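Local coordinates for protein thermostable carboxypeptidase 1 (Pyrococcus furiosus, PDB 1KA2) that releases amino acids one after another from the C-terminus of peptides with broad specificity, as a metal-dependent carboxypeptidase, at residues S54-S57 with H58-L62; E71-K74 with G75-N78; G224-G228 with T229-L233; R84-V87 with R88-R92; P133-D136 with K137-L141. All coordinates share one frame; numbering follows the deposited sequence.

Interaction 1 of 5, residues S54-S57 with H58-L62; sequences SVLS and HELLL
L60 holds CG anti to its carbonyl carbon (chi1 -68°), while L56 has a chi1 of -148°, well off the staggered positions. Together these torsions bring the CD2 methyl of L56 to 3.8 Å from L60 CG. The same methyl lies 3.9 Å from L60 CD1. The two side chains cross obliquely, one helical turn apart. CG of L60 also lies 3.4 Å from L56 O, so the leucine branch point flanks the carbonyl that its own amide uses. That bond, L60 N to L56 O, is 3.0 Å long.

Three more backbone bonds join the two segments. H58 N donates to S54 O at 3.1 Å and is the straightest of the four, at 170°. E59 N reaches V55 O, and L61 N reaches S57 O. L62 N then bonds to H58 O at 3.2 Å, although L62 itself has already left helical angles.

The polar ends point to other partners. E59 stretches out with its CG anti to the backbone N, and its OE1 forms a salt bridge with R19 of the second subunit. S54 OG is hydrogen-bonded to Q27. The leucines lean on I20 and I23 of helix 8-36, and L56 also packs on L56 of the second subunit.

L56 thus reaches the partner chain together with V55 and E59. This is the i to i+4 pattern of a regular alpha-helix, here the last turns of helix 43-61, set at the dimer interface of an M32 carboxypeptidase.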
loop_
_atom_site.group_PDB
_atom_site.type_symbol
_atom_site.label_atom_id
_atom_site.label_comp_id
_atom_site.label_asym_id
_atom_site.label_seq_id
_atom_site.Cartn_x
_atom_site.Cartn_y
_atom_site.Cartn_z
ATOM N N SER A 54 -14.030 2.935 6.503
ATOM C CA SER A 54 -14.431 4.184 7.155
ATOM C C SER A 54 -15.655 3.933 8.008
ATOM O O SER A 54 -15.762 4.458 9.116
ATOM C CB SER A 54 -14.748 5.277 6.134
ATOM O OG SER A 54 -13.555 5.859 5.646
ATOM N N VAL A 55 -16.586 3.133 7.500
ATOM C CA VAL A 55 -17.769 2.829 8.284
ATOM C C VAL A 55 -17.389 1.939 9.471
ATOM O O VAL A 55 -17.938 2.075 10.559
ATOM C CB VAL A 55 -18.850 2.111 7.444
ATOM C CG1 VAL A 55 -19.971 1.616 8.351
ATOM C CG2 VAL A 55 -19.413 3.072 6.391
ATOM N N LEU A 56 -16.434 1.040 9.263
ATOM C CA LEU A 56 -16.021 0.141 10.328
ATOM C C LEU A 56 -15.357 0.954 11.424
ATOM O O LEU A 56 -15.640 0.782 12.613
ATOM C CB LEU A 56 -15.032 -0.903 9.795
ATOM C CG LEU A 56 -15.044 -2.297 10.433
ATOM C CD1 LEU A 56 -13.778 -3.048 10.004
ATOM C CD2 LEU A 56 -15.118 -2.195 11.950
ATOM N N SER A 57 -14.471 1.845 11.002
ATOM C CA SER A 57 -13.734 2.705 11.913
ATOM C C SER A 57 -14.679 3.513 12.811
ATOM O O SER A 57 -14.551 3.496 14.038
ATOM C CB SER A 57 -12.841 3.643 11.103
ATOM O OG SER A 57 -11.813 4.168 11.909
ATOM N N HIS A 58 -15.620 4.215 12.179
ATOM C CA HIS A 58 -16.620 5.041 12.858
ATOM C C HIS A 58 -17.418 4.192 13.844
ATOM O O HIS A 58 -17.754 4.636 14.941
ATOM C CB HIS A 58 -17.575 5.651 11.812
ATOM C CG HIS A 58 -18.688 6.476 12.395
ATOM N ND1 HIS A 58 -18.487 7.727 12.940
ATOM C CD2 HIS A 58 -20.018 6.239 12.485
ATOM C CE1 HIS A 58 -19.644 8.226 13.336
ATOM N NE2 HIS A 58 -20.591 7.343 13.071
ATOM N N GLU A 59 -17.724 2.966 13.434
ATOM C CA GLU A 59 -18.475 2.046 14.268
ATOM C C GLU A 59 -17.698 1.703 15.537
ATOM O O GLU A 59 -18.262 1.678 16.628
ATOM C CB GLU A 59 -18.783 0.775 13.480
ATOM C CG GLU A 59 -19.673 -0.208 14.207
ATOM C CD GLU A 59 -20.006 -1.424 13.361
ATOM O OE1 GLU A 59 -20.654 -1.257 12.298
ATOM O OE2 GLU A 59 -19.616 -2.545 13.766
ATOM N N LEU A 60 -16.400 1.449 15.388
ATOM C CA LEU A 60 -15.549 1.103 16.527
ATOM C C LEU A 60 -15.352 2.285 17.482
ATOM O O LEU A 60 -15.315 2.118 18.703
ATOM C CB LEU A 60 -14.179 0.612 16.030
ATOM C CG LEU A 60 -14.108 -0.727 15.283
ATOM C CD1 LEU A 60 -12.681 -0.987 14.811
ATOM C CD2 LEU A 60 -14.561 -1.855 16.192
ATOM N N LEU A 61 -15.214 3.482 16.926
ATOM C CA LEU A 61 -15.021 4.664 17.746
ATOM C C LEU A 61 -16.246 4.952 18.607
ATOM O O LEU A 61 -16.125 5.461 19.722
ATOM C CB LEU A 61 -14.734 5.880 16.863
ATOM C CG LEU A 61 -14.394 7.181 17.592
ATOM C CD1 LEU A 61 -13.064 7.008 18.332
ATOM C CD2 LEU A 61 -14.301 8.327 16.594
ATOM N N LEU A 62 -17.427 4.619 18.097
ATOM C CA LEU A 62 -18.653 4.886 18.835
ATOM C C LEU A 62 -19.263 3.673 19.532
ATOM O O LEU A 62 -20.415 3.708 19.953
ATOM C CB LEU A 62 -19.684 5.540 17.907
ATOM C CG LEU A 62 -19.547 7.045 17.636
ATOM C CD1 LEU A 62 -18.118 7.394 17.285
ATOM C CD2 LEU A 62 -20.491 7.446 16.506
#

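Interaction 2 of 5, residues E71-K74 with G75-N78; sequences EKAK and GLEN
The amide of L76 donates to A73 O at 2.8 Å. The bond is bent, with an N-H...O angle of 135°. The donor stands above the carbonyl plane, 60° out of it, so it does not sit on a lone pair of A73 O. G75 N also points back, to K72 O at 2.7 Å, but the position of G75 N is less sure and this bond is doubtful in detail. Both bonds span three residues rather than four.

The polar end of K74 works away from the turn. Its chain is fully extended, and NZ makes a salt bridge with D91 on helix 81-99.

Packing follows from the fold-back of L76. Its CB lies 3.2 Å from A73 O. Its CG, anti to the carbonyl carbon (chi1 -64°), lies over two carbonyl oxygens, 3.5 Å from A73 O and 3.6 Å from K72 O. The CD1 methyl reaches down beside A73, 3.8 Å from A73 CA, and is only loosely placed against A73 CB at 4.5 Å. L76 and A73 both touch T9 of helix 8-36, and A73 also meets I13 there. With an alanine at L76, the A73 backbone and T9 would probably lose their apolar cover and a gap would open beside the last turn.

Most residues of the contact are exposed. L76 packs back on the last turn at this particular end. Bonds of the i to i-3 kind are typical of the C-terminal end of an alpha-helix, here where helix 64-74 gives way to the loop before helix 81-99.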
loop_
_atom_site.group_PDB
_atom_site.type_symbol
_atom_site.label_atom_id
_atom_site.label_comp_id
_atom_site.label_asym_id
_atom_site.label_seq_id
_atom_site.Cartn_x
_atom_site.Cartn_y
_atom_site.Cartn_z
ATOM N N GLU A 71 -15.648 8.164 28.832
ATOM C CA GLU A 71 -16.426 8.938 29.788
ATOM C C GLU A 71 -15.881 8.687 31.186
ATOM O O GLU A 71 -15.625 9.626 31.943
ATOM C CB GLU A 71 -17.905 8.548 29.728
ATOM C CG GLU A 71 -18.755 9.508 28.912
ATOM C CD GLU A 71 -18.681 10.927 29.441
ATOM O OE1 GLU A 71 -18.995 11.126 30.634
ATOM O OE2 GLU A 71 -18.312 11.841 28.669
ATOM N N LYS A 72 -15.697 7.410 31.512
ATOM C CA LYS A 72 -15.179 7.012 32.813
ATOM C C LYS A 72 -13.844 7.687 33.123
ATOM O O LYS A 72 -13.691 8.327 34.164
ATOM C CB LYS A 72 -15.009 5.493 32.859
ATOM C CG LYS A 72 -14.514 4.955 34.194
ATOM C CD LYS A 72 -14.258 3.461 34.113
ATOM C CE LYS A 72 -13.831 2.891 35.454
ATOM N NZ LYS A 72 -14.914 3.009 36.471
ATOM N N ALA A 73 -12.878 7.538 32.219
ATOM C CA ALA A 73 -11.555 8.128 32.410
ATOM C C ALA A 73 -11.648 9.640 32.546
ATOM O O ALA A 73 -10.893 10.260 33.298
ATOM C CB ALA A 73 -10.647 7.768 31.241
ATOM N N LYS A 74 -12.583 10.230 31.810
ATOM C CA LYS A 74 -12.783 11.670 31.836
ATOM C C LYS A 74 -13.183 12.049 33.260
ATOM O O LYS A 74 -13.053 13.205 33.680
ATOM C CB LYS A 74 -13.881 12.050 30.835
ATOM C CG LYS A 74 -14.070 13.544 30.631
ATOM C CD LYS A 74 -15.159 13.819 29.601
ATOM C CE LYS A 74 -15.344 15.312 29.414
ATOM N NZ LYS A 74 -16.361 15.628 28.385
ATOM N N GLY A 75 -13.656 11.051 34.000
ATOM C CA GLY A 75 -14.060 11.269 35.373
ATOM C C GLY A 75 -12.994 10.842 36.362
ATOM O O GLY A 75 -13.296 10.463 37.487
ATOM N N LEU A 76 -11.740 10.890 35.940
ATOM C CA LEU A 76 -10.634 10.523 36.812
ATOM C C LEU A 76 -9.729 11.776 36.986
ATOM O O LEU A 76 -9.479 12.523 36.032
ATOM C CB LEU A 76 -9.833 9.379 36.184
ATOM C CG LEU A 76 -10.584 8.059 36.020
ATOM C CD1 LEU A 76 -9.674 6.932 35.505
ATOM C CD2 LEU A 76 -11.183 7.542 37.323
ATOM N N GLU A 77 -9.226 12.003 38.204
ATOM C CA GLU A 77 -8.434 13.236 38.522
ATOM C C GLU A 77 -6.964 12.953 38.887
ATOM O O GLU A 77 -6.205 13.869 39.237
ATOM C CB GLU A 77 -9.049 13.936 39.733
ATOM C CG GLU A 77 -10.562 14.088 39.609
ATOM C CD GLU A 77 -11.149 15.060 40.627
ATOM O OE1 GLU A 77 -11.111 14.775 41.883
ATOM O OE2 GLU A 77 -11.685 16.162 40.228
ATOM N N ASN A 78 -6.643 11.717 38.754
ATOM C CA ASN A 78 -5.366 11.113 39.128
ATOM C C ASN A 78 -4.341 11.171 37.963
ATOM O O ASN A 78 -3.117 11.066 38.170
ATOM C CB ASN A 78 -5.783 9.674 39.420
ATOM C CG ASN A 78 -4.796 8.795 40.139
ATOM O OD1 ASN A 78 -4.427 9.083 41.267
ATOM N ND2 ASN A 78 -4.370 7.701 39.539
#

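Interaction 3 of 5, residues G224-G228 with T229-L233; sequences GFPLG and TRARL
F225 and A231 meet in the tight half of this turn. The CB methyl of A231 lies over one face of the F225 ring, 3.9 Å from its centroid and offset toward the rim, in a CH-pi contact. The ring edge faces R232 O, with F225 CE2 at 3.8 Å. P226 is tighter still: its CB is 3.2 Å from T229 CG2, closer than usual van der Waals contact. That methyl is placed between the backbone N and the carbonyl carbon of T229, while OG1 is anti to N (chi1 -161°).

P226 O accepts three backbone bonds. R230 N gives it a straight one of 3.0 Å, and those from T229 N and A231 N are weak. In return, G228 N donates to A231 O at 2.9 Å, and L227 and A231 form a single beta bridge. G228 takes positive phi where the chain turns back.

The other side is looser. L227 CD1 only grazes L233 CB, at 4.5 Å. The polar ends of T229 and R230 turn outward: T229 OG1 bonds to E41 of the second subunit, and R230 pairs with E282.

On the inner side, F225 rests on A274 and L278 of helix 261-278. The turn leads into strand 231-235, outermost in the chain's small sheet. A sheet beside the HExxH helix is as in other MA-clan metallopeptidases.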
loop_
_atom_site.group_PDB
_atom_site.type_symbol
_atom_site.label_atom_id
_atom_site.label_comp_id
_atom_site.label_asym_id
_atom_site.label_seq_id
_atom_site.Cartn_x
_atom_site.Cartn_y
_atom_site.Cartn_z
ATOM N N GLY A 224 18.694 15.465 5.888
ATOM C CA GLY A 224 18.748 14.311 6.767
ATOM C C GLY A 224 17.469 13.485 6.708
ATOM O O GLY A 224 17.164 12.725 7.632
ATOM N N PHE A 225 16.713 13.646 5.622
ATOM C CA PHE A 225 15.472 12.899 5.415
ATOM C C PHE A 225 15.919 11.432 5.382
ATOM O O PHE A 225 16.705 11.035 4.523
ATOM C CB PHE A 225 14.834 13.331 4.089
ATOM C CG PHE A 225 13.411 12.871 3.912
ATOM C CD1 PHE A 225 12.468 13.090 4.907
ATOM C CD2 PHE A 225 13.008 12.261 2.733
ATOM C CE1 PHE A 225 11.139 12.714 4.736
ATOM C CE2 PHE A 225 11.681 11.879 2.547
ATOM C CZ PHE A 225 10.742 12.111 3.557
ATOM N N PRO A 226 15.429 10.614 6.327
ATOM C CA PRO A 226 15.778 9.190 6.441
ATOM C C PRO A 226 15.202 8.216 5.405
ATOM O O PRO A 226 14.397 7.344 5.746
ATOM C CB PRO A 226 15.349 8.862 7.869
ATOM C CG PRO A 226 14.091 9.655 8.000
ATOM C CD PRO A 226 14.448 10.995 7.363
ATOM N N LEU A 227 15.644 8.357 4.155
ATOM C CA LEU A 227 15.198 7.511 3.053
ATOM C C LEU A 227 15.528 6.030 3.225
ATOM O O LEU A 227 16.618 5.675 3.677
ATOM C CB LEU A 227 15.819 7.976 1.735
ATOM C CG LEU A 227 15.419 9.304 1.095
ATOM C CD1 LEU A 227 13.894 9.418 1.061
ATOM C CD2 LEU A 227 16.023 10.437 1.868
ATOM N N GLY A 228 14.584 5.173 2.836
ATOM C CA GLY A 228 14.783 3.735 2.924
ATOM C C GLY A 228 14.797 3.174 4.331
ATOM O O GLY A 228 14.740 1.961 4.527
ATOM N N THR A 229 14.868 4.050 5.325
ATOM C CA THR A 229 14.882 3.599 6.701
ATOM C C THR A 229 13.565 3.932 7.421
ATOM O O THR A 229 12.977 3.078 8.084
ATOM C CB THR A 229 16.088 4.221 7.446
ATOM O OG1 THR A 229 16.354 3.465 8.631
ATOM C CG2 THR A 229 15.802 5.661 7.841
ATOM N N ARG A 230 13.109 5.177 7.284
ATOM C CA ARG A 230 11.868 5.635 7.896
ATOM C C ARG A 230 11.037 6.483 6.928
ATOM O O ARG A 230 9.956 6.943 7.272
ATOM C CB ARG A 230 12.171 6.451 9.155
ATOM C CG ARG A 230 12.511 5.603 10.372
ATOM C CD ARG A 230 12.960 6.440 11.553
ATOM N NE ARG A 230 12.330 5.953 12.776
ATOM C CZ ARG A 230 12.933 5.882 13.954
ATOM N NH1 ARG A 230 14.194 6.265 14.073
ATOM N NH2 ARG A 230 12.277 5.435 15.012
ATOM N N ALA A 231 11.524 6.685 5.710
ATOM C CA ALA A 231 10.770 7.509 4.779
ATOM C C ALA A 231 11.015 7.205 3.320
ATOM O O ALA A 231 11.970 6.507 2.958
ATOM C CB ALA A 231 11.062 8.992 5.051
ATOM N N ARG A 232 10.139 7.752 2.487
ATOM C CA ARG A 232 10.212 7.577 1.048
ATOM C C ARG A 232 9.799 8.864 0.337
ATOM O O ARG A 232 9.068 9.690 0.889
ATOM C CB ARG A 232 9.241 6.485 0.566
ATOM C CG ARG A 232 9.433 5.067 1.093
ATOM C CD ARG A 232 8.538 4.138 0.276
ATOM N NE ARG A 232 8.746 4.400 -1.150
ATOM C CZ ARG A 232 9.660 3.791 -1.903
ATOM N NH1 ARG A 232 10.443 2.861 -1.372
ATOM N NH2 ARG A 232 9.818 4.133 -3.179
ATOM N N LEU A 233 10.270 9.002 -0.897
ATOM C CA LEU A 233 9.919 10.106 -1.768
ATOM C C LEU A 233 9.486 9.446 -3.081
ATOM O O LEU A 233 10.227 8.652 -3.662
ATOM C CB LEU A 233 11.111 11.026 -2.035
ATOM C CG LEU A 233 10.866 11.994 -3.204
ATOM C CD1 LEU A 233 9.844 13.052 -2.790
ATOM C CD2 LEU A 233 12.178 12.664 -3.625
#

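Interaction 4 of 5, residues R84-V87 with R88-R92; sequences RGIV and RVLDR
I86 and L90 carry the apolar part. They lie side by side and point the same way, with I86 CG2 at 3.8 Å from L90 CD1. CG2 of I86 gets there by standing anti to its backbone N. L90 CG also lies 3.3 Å from I86 O. This pair faces helix 8-36: I86 touches I10 and L14, and L90 touches I13 and Y17. V87 turns to a different neighbour and packs on A73 of helix 64-74.

Backbone bonds form the second group. R88 N donates to R84 O at 2.9 Å and is almost straight, at 173°. V89 N bonds to G85 O, L90 N to I86 O, and D91 N to V87 O. These are the i to i+4 bonds of an alpha-helix, helix 81-99, which lies against two others in this largely helical fold.

Charged groups come last. R88 is bent at chi3 (88°), which brings its guanidinium back toward G85. G85 O, 3.8 Å from R88 NH1, lies obliquely to the guanidinium. The bonds of this group go outside the segments: NE pairs with E165, and NH1 bonds to S469 O.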
loop_
_atom_site.group_PDB
_atom_site.type_symbol
_atom_site.label_atom_id
_atom_site.label_comp_id
_atom_site.label_asym_id
_atom_site.label_seq_id
_atom_site.Cartn_x
_atom_site.Cartn_y
_atom_site.Cartn_z
ATOM N N ARG A 84 -4.195 12.331 30.006
ATOM C CA ARG A 84 -5.245 13.331 29.874
ATOM C C ARG A 84 -5.390 13.686 28.402
ATOM O O ARG A 84 -6.502 13.866 27.901
ATOM C CB ARG A 84 -4.878 14.584 30.669
ATOM C CG ARG A 84 -6.055 15.481 31.008
ATOM C CD ARG A 84 -5.565 16.769 31.653
ATOM N NE ARG A 84 -4.629 16.494 32.741
ATOM C CZ ARG A 84 -3.840 17.405 33.300
ATOM N NH1 ARG A 84 -3.871 18.665 32.877
ATOM N NH2 ARG A 84 -3.006 17.051 34.273
ATOM N N GLY A 85 -4.254 13.781 27.714
ATOM C CA GLY A 85 -4.267 14.110 26.301
ATOM C C GLY A 85 -5.068 13.082 25.541
ATOM O O GLY A 85 -5.789 13.410 24.595
ATOM N N ILE A 86 -4.946 11.829 25.970
ATOM C CA ILE A 86 -5.656 10.728 25.343
ATOM C C ILE A 86 -7.149 11.010 25.369
ATOM O O ILE A 86 -7.831 10.920 24.340
ATOM C CB ILE A 86 -5.390 9.401 26.087
ATOM C CG1 ILE A 86 -3.901 9.079 26.045
ATOM C CG2 ILE A 86 -6.173 8.269 25.446
ATOM C CD1 ILE A 86 -3.541 7.872 26.846
ATOM N N VAL A 87 -7.644 11.361 26.553
ATOM C CA VAL A 87 -9.059 11.651 26.746
ATOM C C VAL A 87 -9.530 12.890 25.983
ATOM O O VAL A 87 -10.546 12.840 25.291
ATOM C CB VAL A 87 -9.385 11.827 28.248
ATOM C CG1 VAL A 87 -10.873 12.106 28.431
ATOM C CG2 VAL A 87 -8.973 10.572 29.019
ATOM N N ARG A 88 -8.799 13.996 26.093
ATOM C CA ARG A 88 -9.208 15.210 25.391
ATOM C C ARG A 88 -9.399 14.898 23.913
ATOM O O ARG A 88 -10.447 15.187 23.334
ATOM C CB ARG A 88 -8.165 16.328 25.528
ATOM C CG ARG A 88 -8.700 17.694 25.118
ATOM C CD ARG A 88 -7.604 18.741 24.916
ATOM N NE ARG A 88 -7.063 18.756 23.552
ATOM C CZ ARG A 88 -6.057 17.994 23.125
ATOM N NH1 ARG A 88 -5.463 17.144 23.953
ATOM N NH2 ARG A 88 -5.637 18.091 21.871
ATOM N N VAL A 89 -8.378 14.291 23.318
ATOM C CA VAL A 89 -8.402 13.938 21.905
ATOM C C VAL A 89 -9.552 12.991 21.564
ATOM O O VAL A 89 -10.326 13.248 20.638
ATOM C CB VAL A 89 -7.054 13.296 21.478
ATOM C CG1 VAL A 89 -7.160 12.702 20.073
ATOM C CG2 VAL A 89 -5.956 14.335 21.534
ATOM N N LEU A 90 -9.669 11.899 22.308
ATOM C CA LEU A 90 -10.730 10.944 22.038
ATOM C C LEU A 90 -12.112 11.512 22.331
ATOM O O LEU A 90 -13.082 11.161 21.660
ATOM C CB LEU A 90 -10.498 9.642 22.825
ATOM C CG LEU A 90 -9.317 8.794 22.320
ATOM C CD1 LEU A 90 -9.154 7.569 23.200
ATOM C CD2 LEU A 90 -9.557 8.369 20.873
ATOM N N ASP A 91 -12.214 12.399 23.317
ATOM C CA ASP A 91 -13.521 12.979 23.630
ATOM C C ASP A 91 -13.976 13.838 22.450
ATOM O O ASP A 91 -15.138 13.794 22.054
ATOM C CB ASP A 91 -13.464 13.823 24.909
ATOM C CG ASP A 91 -14.831 14.355 25.314
ATOM O OD1 ASP A 91 -14.977 15.590 25.430
ATOM O OD2 ASP A 91 -15.760 13.537 25.506
ATOM N N ARG A 92 -13.051 14.595 21.873
ATOM C CA ARG A 92 -13.366 15.440 20.722
ATOM C C ARG A 92 -13.791 14.603 19.509
ATOM O O ARG A 92 -14.688 15.001 18.755
ATOM C CB ARG A 92 -12.156 16.296 20.362
ATOM C CG ARG A 92 -12.311 17.139 19.105
ATOM C CD ARG A 92 -11.017 17.879 18.783
ATOM N NE ARG A 92 -10.956 18.289 17.381
ATOM C CZ ARG A 92 -11.549 19.365 16.871
ATOM N NH1 ARG A 92 -12.262 20.178 17.644
ATOM N NH2 ARG A 92 -11.435 19.614 15.572
#

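Interaction 5 of 5, residues P133-D136 with K137-L141; sequences PWLD and KIISL
K137 runs alongside W134, and its side chain follows that residue for most of its length. CB sits 3.6 Å from W134 O. CG, held anti to the carbonyl carbon and beside the backbone N (chi1 -76°), passes 3.6 Å from P133 O. Beyond CG the chain is fully extended. CD comes within 4.1 Å of W134 CE3, at the rim of the indole. NZ ends over the face of the six-membered ring, 4.4 Å from its centroid and 27° off the ring normal. Its nearest ring atom is W134 CZ3, at 4.0 Å. This is a cation-pi contact between residues three apart on one helix, and the two side chains point the same way.

The backbone gives both side chains a fixed base. K137 N donates to P133 O, and I138 N donates to W134 O at 3.0 Å. I139 N and S140 N continue the pattern to L135 O and D136 O. On the buried flank L135 CD2 touches I139 CG1 at 4.2 Å.

W134 also rests on L114 and A118 of helix 102-124, so the indole joins two helices as well as receiving the lysine. A serine in place of W134 would probably leave the K137 ammonium without its aromatic mate and free to swing, and would open a gap toward helix 102-124.

CD passes above the rim of the ring on the same face as NZ, and the charge sits over the pi cloud. The aromatic face probably gives the lysine charge a weak attraction near the helix, one that is likely to tolerate some motion of NZ.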
loop_
_atom_site.group_PDB
_atom_site.type_symbol
_atom_site.label_atom_id
_atom_site.label_comp_id
_atom_site.label_asym_id
_atom_site.label_seq_id
_atom_site.Cartn_x
_atom_site.Cartn_y
_atom_site.Cartn_z
ATOM N N PRO A 133 -26.159 24.662 -8.683
ATOM C CA PRO A 133 -27.104 23.987 -7.784
ATOM C C PRO A 133 -26.401 23.141 -6.723
ATOM O O PRO A 133 -26.842 23.085 -5.580
ATOM C CB PRO A 133 -27.959 23.153 -8.741
ATOM C CG PRO A 133 -27.002 22.832 -9.849
ATOM C CD PRO A 133 -26.303 24.162 -10.062
ATOM N N TRP A 134 -25.305 22.493 -7.106
ATOM C CA TRP A 134 -24.543 21.671 -6.171
ATOM C C TRP A 134 -23.962 22.524 -5.058
ATOM O O TRP A 134 -23.834 22.058 -3.917
ATOM C CB TRP A 134 -23.411 20.931 -6.887
ATOM C CG TRP A 134 -23.905 19.816 -7.743
ATOM C CD1 TRP A 134 -23.982 19.796 -9.105
ATOM C CD2 TRP A 134 -24.448 18.574 -7.291
ATOM N NE1 TRP A 134 -24.545 18.617 -9.531
ATOM C CE2 TRP A 134 -24.843 17.848 -8.437
ATOM C CE3 TRP A 134 -24.645 18.002 -6.024
ATOM C CZ2 TRP A 134 -25.423 16.575 -8.355
ATOM C CZ3 TRP A 134 -25.221 16.742 -5.943
ATOM C CH2 TRP A 134 -25.605 16.043 -7.103
ATOM N N LEU A 135 -23.614 23.770 -5.385
ATOM C CA LEU A 135 -23.055 24.678 -4.387
ATOM C C LEU A 135 -24.133 25.085 -3.380
ATOM O O LEU A 135 -23.848 25.268 -2.199
ATOM C CB LEU A 135 -22.474 25.930 -5.045
ATOM C CG LEU A 135 -21.094 26.372 -4.539
ATOM C CD1 LEU A 135 -20.825 27.822 -4.959
ATOM C CD2 LEU A 135 -21.015 26.240 -3.035
ATOM N N ASP A 136 -25.370 25.234 -3.847
ATOM C CA ASP A 136 -26.467 25.595 -2.952
ATOM C C ASP A 136 -26.737 24.427 -2.000
ATOM O O ASP A 136 -27.063 24.632 -0.834
ATOM C CB ASP A 136 -27.744 25.925 -3.743
ATOM C CG ASP A 136 -27.682 27.285 -4.419
ATOM O OD1 ASP A 136 -27.380 28.280 -3.722
ATOM O OD2 ASP A 136 -27.944 27.363 -5.645
ATOM N N LYS A 137 -26.608 23.205 -2.503
ATOM C CA LYS A 137 -26.830 22.030 -1.671
ATOM C C LYS A 137 -25.744 21.930 -0.613
ATOM O O LYS A 137 -26.014 21.558 0.527
ATOM C CB LYS A 137 -26.832 20.755 -2.512
ATOM C CG LYS A 137 -28.096 20.527 -3.322
ATOM C CD LYS A 137 -27.990 19.219 -4.091
ATOM C CE LYS A 137 -29.245 18.924 -4.894
ATOM N NZ LYS A 137 -29.111 17.634 -5.627
ATOM N N ILE A 138 -24.517 22.265 -0.991
ATOM C CA ILE A 138 -23.405 22.197 -0.053
ATOM C C ILE A 138 -23.488 23.312 0.984
ATOM O O ILE A 138 -23.050 23.141 2.120
ATOM C CB ILE A 138 -22.052 22.219 -0.809
ATOM C CG1 ILE A 138 -21.894 20.899 -1.578
ATOM C CG2 ILE A 138 -20.903 22.418 0.160
ATOM C CD1 ILE A 138 -20.597 20.747 -2.305
ATOM N N ILE A 139 -24.065 24.450 0.615
ATOM C CA ILE A 139 -24.208 25.539 1.575
ATOM C C ILE A 139 -25.219 25.109 2.641
ATOM O O ILE A 139 -25.015 25.326 3.839
ATOM C CB ILE A 139 -24.671 26.846 0.882
ATOM C CG1 ILE A 139 -23.476 27.499 0.174
ATOM C CG2 ILE A 139 -25.257 27.815 1.901
ATOM C CD1 ILE A 139 -23.842 28.623 -0.772
ATOM N N SER A 140 -26.300 24.471 2.206
ATOM C CA SER A 140 -27.312 24.018 3.146
ATOM C C SER A 140 -26.741 22.970 4.098
ATOM O O SER A 140 -27.060 22.968 5.282
ATOM C CB SER A 140 -28.518 23.432 2.406
ATOM O OG SER A 140 -29.544 23.077 3.330
ATOM N N LEU A 141 -25.908 22.074 3.578
ATOM C CA LEU A 141 -25.293 21.030 4.405
ATOM C C LEU A 141 -24.346 21.645 5.444
ATOM O O LEU A 141 -24.300 21.203 6.593
ATOM C CB LEU A 141 -24.528 20.037 3.524
ATOM C CG LEU A 141 -25.342 19.252 2.486
ATOM C CD1 LEU A 141 -24.391 18.401 1.654
ATOM C CD2 LEU A 141 -26.393 18.372 3.171
#

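How the interactions relate
All five contacts are local. Interactions 1 and 2 lie at the surface; the others are partly buried. Interactions 1, 4 and 5 are helical turns with i to i+4 bonds, late in the helix for 1 and early for 5. Interaction 2 is a helix end with shorter-range bonds, and interaction 3 is a turn leading into a strand. Interactions 2 and 4 touch through K74 and D91, and interaction 4 comes within about 5 Å of interaction 1 by nearest atoms. These three all pack on helix 8-36. Interactions 1 and 3 both reach the second subunit. Only interaction 3 approaches the metal site. Interaction 5, with its cation-pi pair, lies across the chain's centre from interaction 3.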